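Local coordinates for prophage lambdalm01, antigen B (Listeria monocytogenes, PDB 4ACV), which is of unproven function but, as a putative prophage tail-terminator protein, probably ends phage tail tube growth by capping the tube, acting as a hexamer, at residues B[36-41]-B[60-65]; B[56-61]-B[117-122]. All coordinates share one frame; numbering follows the deposited sequence.

Contact 1 (B[36-41]-B[60-65])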
loop_
_atom_site.group_PDB
_atom_site.type_symbol
_atom_site.label_atom_id
_atom_site.label_comp_id
_atom_site.label_asym_id
_atom_site.label_seq_id
_atom_site.Cartn_x
_atom_site.Cartn_y
_atom_site.Cartn_z
ATOM N N PRO B 36 1.796 -7.583 -31.592
ATOM C CA PRO B 36 3.142 -7.777 -31.044
ATOM C C PRO B 36 3.974 -6.486 -31.054
ATOM O O PRO B 36 3.863 -5.667 -31.959
ATOM C CB PRO B 36 3.744 -8.849 -31.961
ATOM C CG PRO B 36 2.542 -9.630 -32.447
ATOM C CD PRO B 36 1.429 -8.619 -32.575
ATOM N N THR B 37 4.792 -6.311 -30.024
ATOM C CA THR B 37 5.606 -5.117 -29.881
ATOM C C THR B 37 6.508 -5.247 -28.664
ATOM O O THR B 37 6.235 -6.029 -27.741
ATOM C CB THR B 37 4.743 -3.836 -29.746
ATOM O OG1 THR B 37 5.592 -2.693 -29.588
ATOM C CG2 THR B 37 3.800 -3.922 -28.546
ATOM N N THR B 38 7.592 -4.484 -28.671
ATOM C CA THR B 38 8.486 -4.426 -27.527
ATOM C C THR B 38 8.664 -2.994 -27.074
ATOM O O THR B 38 9.049 -2.124 -27.863
ATOM C CB THR B 38 9.843 -5.021 -27.852
ATOM O OG1 THR B 38 9.652 -6.332 -28.403
ATOM C CG2 THR B 38 10.694 -5.097 -26.575
ATOM N N MET B 39 8.390 -2.770 -25.793
ATOM C CA MET B 39 8.350 -1.442 -25.204
ATOM C C MET B 39 9.141 -1.423 -23.924
ATOM O O MET B 39 9.163 -2.401 -23.186
ATOM C CB MET B 39 6.901 -1.050 -24.872
ATOM C CG MET B 39 6.038 -0.732 -26.067
ATOM S SD MET B 39 4.304 -0.531 -25.609
ATOM C CE MET B 39 4.122 -1.880 -24.439
ATOM N N ILE B 40 9.772 -0.289 -23.646
ATOM C CA ILE B 40 10.397 -0.058 -22.346
ATOM C C ILE B 40 9.515 0.865 -21.532
ATOM O O ILE B 40 9.161 1.952 -21.980
ATOM C CB ILE B 40 11.795 0.579 -22.470
ATOM C CG1 ILE B 40 12.576 -0.084 -23.606
ATOM C CG2 ILE B 40 12.543 0.462 -21.150
ATOM C CD1 ILE B 40 13.924 0.543 -23.890
ATOM N N GLU B 41 9.145 0.422 -20.340
ATOM C CA GLU B 41 8.373 1.262 -19.441
ATOM C C GLU B 41 9.254 1.768 -18.302
ATOM O O GLU B 41 9.688 0.993 -17.452
ATOM C CB GLU B 41 7.193 0.490 -18.871
ATOM C CG GLU B 41 6.295 1.337 -18.000
ATOM C CD GLU B 41 5.446 0.506 -17.059
ATOM O OE1 GLU B 41 5.695 -0.710 -16.931
ATOM O OE2 GLU B 41 4.532 1.070 -16.440
ATOM N N PHE B 60 13.078 0.318 -14.627
ATOM C CA PHE B 60 12.240 0.300 -15.810
ATOM C C PHE B 60 11.903 -1.150 -16.104
ATOM O O PHE B 60 12.509 -2.071 -15.544
ATOM C CB PHE B 60 12.964 0.963 -16.989
ATOM C CG PHE B 60 14.260 0.301 -17.343
ATOM C CD1 PHE B 60 14.274 -0.833 -18.154
ATOM C CD2 PHE B 60 15.463 0.792 -16.854
ATOM C CE1 PHE B 60 15.466 -1.462 -18.483
ATOM C CE2 PHE B 60 16.663 0.169 -17.178
ATOM C CZ PHE B 60 16.663 -0.962 -18.001
ATOM N N ALA B 61 10.929 -1.355 -16.976
ATOM C CA ALA B 61 10.505 -2.704 -17.324
ATOM C C ALA B 61 10.473 -2.871 -18.832
ATOM O O ALA B 61 10.139 -1.936 -19.566
ATOM C CB ALA B 61 9.122 -3.001 -16.727
ATOM N N ILE B 62 10.827 -4.058 -19.299
ATOM C CA ILE B 62 10.668 -4.371 -20.708
ATOM C C ILE B 62 9.385 -5.156 -20.913
ATOM O O ILE B 62 9.198 -6.205 -20.299
ATOM C CB ILE B 62 11.841 -5.187 -21.250
ATOM C CG1 ILE B 62 13.146 -4.421 -21.050
ATOM C CG2 ILE B 62 11.615 -5.510 -22.723
ATOM C CD1 ILE B 62 13.188 -3.097 -21.791
ATOM N N HIS B 63 8.506 -4.626 -21.765
ATOM C CA HIS B 63 7.261 -5.290 -22.127
ATOM C C HIS B 63 7.378 -5.935 -23.495
ATOM O O HIS B 63 7.490 -5.243 -24.497
ATOM C CB HIS B 63 6.100 -4.299 -22.130
ATOM C CG HIS B 63 5.779 -3.750 -20.780
ATOM N ND1 HIS B 63 4.893 -4.360 -19.921
ATOM C CD2 HIS B 63 6.236 -2.650 -20.130
ATOM C CE1 HIS B 63 4.807 -3.655 -18.808
ATOM N NE2 HIS B 63 5.613 -2.614 -18.912
ATOM N N HIS B 64 7.350 -7.262 -23.524
ATOM C CA HIS B 64 7.480 -8.027 -24.764
ATOM C C HIS B 64 6.170 -8.761 -25.085
ATOM O O HIS B 64 5.857 -9.783 -24.470
ATOM C CB HIS B 64 8.648 -9.017 -24.633
ATOM C CG HIS B 64 9.080 -9.639 -25.926
ATOM N ND1 HIS B 64 9.365 -8.897 -27.054
ATOM C CD2 HIS B 64 9.310 -10.932 -26.261
ATOM C CE1 HIS B 64 9.738 -9.707 -28.031
ATOM N NE2 HIS B 64 9.716 -10.947 -27.575
ATOM N N TYR B 65 5.405 -8.224 -26.037
ATOM C CA TYR B 65 4.159 -8.853 -26.493
ATOM C C TYR B 65 4.378 -9.636 -27.776
ATOM O O TYR B 65 4.904 -9.109 -28.748
ATOM C CB TYR B 65 3.078 -7.811 -26.771
ATOM C CG TYR B 65 2.613 -7.027 -25.579
ATOM C CD1 TYR B 65 3.332 -5.928 -25.127
ATOM C CD2 TYR B 65 1.438 -7.366 -24.917
ATOM C CE1 TYR B 65 2.896 -5.188 -24.034
ATOM C CE2 TYR B 65 0.995 -6.636 -23.829
ATOM C CZ TYR B 65 1.729 -5.545 -23.390
ATOM O OH TYR B 65 1.298 -4.804 -22.308
#
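Thr37 pairs with Tyr65, Met39 with His63 and Glu41 with Ala61 as the hydrogen-bonded rungs of an antiparallel beta hairpin built from strands 37-48 and 55-66, in the sheet of a putative tail-terminator fold. The segment axes approach to 4.6 Å, their directions 164° apart. Each rung closes two N-H...O=C bonds; His63 N to Met39 O, at 2.7 Å, is among the short ones. Thr38 with His64 and Ile40 with Ile62 are the non-hydrogen-bonded pairs between them.

Side chains alternate between two faces. On the one carrying Thr38, Ile40, Ile62 and His64, Ile62 CD1 lies against Ile40 CG1 at 3.6 Å, the two isoleucines running side by side. Ile40 CG2 also reaches Phe60 CD1, and helix 71-82 covers Ile62 through Ile77 and Ile81. Toward the Pro36 end this face turns polar: Thr38 OG1 meets His64 ND1 at 2.9 Å, at the edge of the imidazole, while His64 NE2 hydrogen-bonds to Asp70 OD2. With both nitrogens engaged, the rotation of the His64 ring is fixed.

On the other face, the methionine chain bends at its last torsion (chi3 -41°), carrying Met39 CE to 3.6 Å from Tyr65 CE1, and the same methyl touches His63 CB. The Tyr65 ring stacks on His112, whose NE2 is hydrogen-bonded to His63 ND1. That bond holds one nitrogen of His63, and Glu41 holds the other. Glu41 swings its CG away from the backbone N (chi1 -176°) and runs out extended to the imidazole. There His63 NE2 donates to Glu41 OE1 at 2.7 Å, nearly straight; the oxygen lies in the ring plane, whereas the nitrogen sits above the carboxylate plane.

Contact 2 (B[56-61]-B[117-122])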
loop_
_atom_site.group_PDB
_atom_site.type_symbol
_atom_site.label_atom_id
_atom_site.label_comp_id
_atom_site.label_asym_id
_atom_site.label_seq_id
_atom_site.Cartn_x
_atom_site.Cartn_y
_atom_site.Cartn_z
ATOM N N GLU B 56 22.951 6.560 -8.402
ATOM C CA GLU B 56 21.521 6.680 -8.605
ATOM C C GLU B 56 20.976 5.378 -9.188
ATOM O O GLU B 56 21.639 4.722 -10.000
ATOM C CB GLU B 56 21.246 7.845 -9.546
ATOM C CG GLU B 56 19.951 8.545 -9.306
ATOM C CD GLU B 56 19.988 9.998 -9.741
ATOM O OE1 GLU B 56 21.081 10.513 -10.077
ATOM O OE2 GLU B 56 18.912 10.627 -9.745
ATOM N N LYS B 57 19.777 4.999 -8.757
ATOM C CA LYS B 57 19.113 3.805 -9.270
ATOM C C LYS B 57 17.957 4.192 -10.162
ATOM O O LYS B 57 17.117 4.999 -9.782
ATOM C CB LYS B 57 18.583 2.930 -8.135
ATOM C CG LYS B 57 19.651 2.255 -7.307
ATOM C CD LYS B 57 19.043 1.367 -6.230
ATOM C CE LYS B 57 20.122 0.628 -5.443
ATOM N NZ LYS B 57 19.552 -0.508 -4.657
ATOM N N TYR B 58 17.913 3.601 -11.348
ATOM C CA TYR B 58 16.771 3.760 -12.234
ATOM C C TYR B 58 16.078 2.415 -12.410
ATOM O O TYR B 58 16.726 1.376 -12.614
ATOM C CB TYR B 58 17.204 4.266 -13.614
ATOM C CG TYR B 58 17.995 5.563 -13.652
ATOM C CD1 TYR B 58 19.278 5.646 -13.118
ATOM C CD2 TYR B 58 17.482 6.690 -14.281
ATOM C CE1 TYR B 58 20.014 6.831 -13.181
ATOM C CE2 TYR B 58 18.213 7.869 -14.359
ATOM C CZ TYR B 58 19.474 7.933 -13.807
ATOM O OH TYR B 58 20.182 9.110 -13.885
ATOM N N ARG B 59 14.754 2.440 -12.354
ATOM C CA ARG B 59 13.964 1.242 -12.582
ATOM C C ARG B 59 13.089 1.369 -13.826
ATOM O O ARG B 59 12.448 2.390 -14.068
ATOM C CB ARG B 59 13.130 0.900 -11.354
ATOM C CG ARG B 59 13.984 0.536 -10.153
ATOM C CD ARG B 59 13.180 0.245 -8.876
ATOM N NE ARG B 59 14.031 0.530 -7.723
ATOM C CZ ARG B 59 13.971 1.642 -6.989
ATOM N NH1 ARG B 59 13.053 2.572 -7.242
ATOM N NH2 ARG B 59 14.815 1.813 -5.980
ATOM N N PHE B 60 13.078 0.318 -14.627
ATOM C CA PHE B 60 12.240 0.300 -15.810
ATOM C C PHE B 60 11.903 -1.150 -16.104
ATOM O O PHE B 60 12.509 -2.071 -15.544
ATOM C CB PHE B 60 12.964 0.963 -16.989
ATOM C CG PHE B 60 14.260 0.301 -17.343
ATOM C CD1 PHE B 60 14.274 -0.833 -18.154
ATOM C CD2 PHE B 60 15.463 0.792 -16.854
ATOM C CE1 PHE B 60 15.466 -1.462 -18.483
ATOM C CE2 PHE B 60 16.663 0.169 -17.178
ATOM C CZ PHE B 60 16.663 -0.962 -18.001
ATOM N N ALA B 61 10.929 -1.355 -16.976
ATOM C CA ALA B 61 10.505 -2.704 -17.324
ATOM C C ALA B 61 10.473 -2.871 -18.832
ATOM O O ALA B 61 10.139 -1.936 -19.566
ATOM C CB ALA B 61 9.122 -3.001 -16.727
ATOM N N PHE B 117 13.878 -4.253 -14.386
ATOM C CA PHE B 117 15.283 -3.991 -14.104
ATOM C C PHE B 117 15.498 -2.812 -13.177
ATOM O O PHE B 117 14.684 -1.881 -13.095
ATOM C CB PHE B 117 16.033 -3.698 -15.406
ATOM C CG PHE B 117 16.163 -4.886 -16.314
ATOM C CD1 PHE B 117 17.185 -5.814 -16.120
ATOM C CD2 PHE B 117 15.276 -5.074 -17.364
ATOM C CE1 PHE B 117 17.318 -6.913 -16.961
ATOM C CE2 PHE B 117 15.402 -6.169 -18.211
ATOM C CZ PHE B 117 16.425 -7.089 -18.010
ATOM N N GLU B 118 16.622 -2.864 -12.484
ATOM C CA GLU B 118 17.128 -1.720 -11.755
ATOM C C GLU B 118 18.565 -1.537 -12.178
ATOM O O GLU B 118 19.362 -2.462 -12.084
ATOM C CB GLU B 118 17.087 -1.965 -10.254
ATOM C CG GLU B 118 17.762 -0.867 -9.463
ATOM C CD GLU B 118 17.699 -1.107 -7.978
ATOM O OE1 GLU B 118 18.616 -1.768 -7.441
ATOM O OE2 GLU B 118 16.726 -0.645 -7.351
ATOM N N VAL B 119 18.899 -0.347 -12.653
ATOM C CA VAL B 119 20.281 -0.054 -12.981
ATOM C C VAL B 119 20.848 1.013 -12.067
ATOM O O VAL B 119 20.169 1.976 -11.730
ATOM C CB VAL B 119 20.463 0.390 -14.447
ATOM C CG1 VAL B 119 20.035 -0.723 -15.386
ATOM C CG2 VAL B 119 19.699 1.669 -14.712
ATOM N N SER B 120 22.103 0.814 -11.668
ATOM C CA SER B 120 22.856 1.789 -10.896
ATOM C C SER B 120 23.828 2.521 -11.803
ATOM O O SER B 120 24.619 1.908 -12.529
ATOM C CB SER B 120 23.632 1.120 -9.761
ATOM O OG SER B 120 22.757 0.686 -8.738
ATOM N N ILE B 121 23.756 3.842 -11.745
ATOM C CA ILE B 121 24.620 4.702 -12.526
ATOM C C ILE B 121 25.406 5.645 -11.606
ATOM O O ILE B 121 24.860 6.255 -10.685
ATOM C CB ILE B 121 23.799 5.482 -13.568
ATOM C CG1 ILE B 121 23.115 4.493 -14.508
ATOM C CG2 ILE B 121 24.684 6.477 -14.323
ATOM C CD1 ILE B 121 22.316 5.133 -15.608
ATOM N N CYS B 122 26.700 5.751 -11.857
ATOM C CA CYS B 122 27.560 6.541 -10.992
ATOM C C CYS B 122 28.133 7.739 -11.731
ATOM O O CYS B 122 28.335 7.689 -12.945
ATOM C CB CYS B 122 28.695 5.677 -10.429
ATOM S SG CYS B 122 29.796 6.541 -9.287
#
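Phe60 and Phe117 begin the tightly packed face of this antiparallel pairing, which Tyr58, Val119 and Ile121 continue. Phe117 CB sits over one face of the Phe60 ring, 4.1 Å from its centroid, a CH-pi contact; the two ring planes, 32° apart, meet obliquely. Phe60 CG occupies the position between its backbone N and carbonyl carbon (chi1 59°), which swings the ring across the neighbouring strand until CE2 touches Val119 CG1 at 3.9 Å. Farther along, Ile121 CD1 approaches Tyr58 CE1 at 3.8 Å, the side chains crossing at about a right angle, while Tyr58 OH hydrogen-bonds to Leu4 O.

The reverse face is polar and looser, with Lys57 and Arg59 partly exposed. Its centre is the extended Glu118, whose carboxylate is shared: Arg59 NE meets Glu118 OE2 at 3.0 Å on the anti lone pair, and Lys57 NZ makes a weak, 3.2 Å salt bridge to Glu118 OE1. The strongest partner of Glu118 is Arg97, salt-bridged to OE1, as Asp44 is to Arg59 NH1. So many positive partners would probably keep the buried carboxylate ionised. Between the faces run paired backbone bonds, such as Tyr58 N to Val119 O at 2.8 Å. Largely apolar on one side and charged on the other, this is an amphipathic antiparallel pair, strands 55-66 and 110-122, with helix 71-82 packed on its apolar face at Phe117.

How the contacts relate
Both contacts use strand 55-66, which lies between strands 37-48 and 110-122 in one antiparallel sheet: contact 1 pairs its later half with one neighbour, contact 2 its earlier half with the other. Their centres are about 16 Å apart, on opposite sides of the chain's centre, and they share Phe60 and Ala61. At this junction Ile62 CG1 of contact 1 packs on Phe117 CE2 of contact 2 at 4.0 Å, so the apolar layer under helix 71-82 runs from one into the other. The opposite face is mixed in contact 1, with the Glu41-His63 pair beside Met39 and Tyr65, and charged in contact 2.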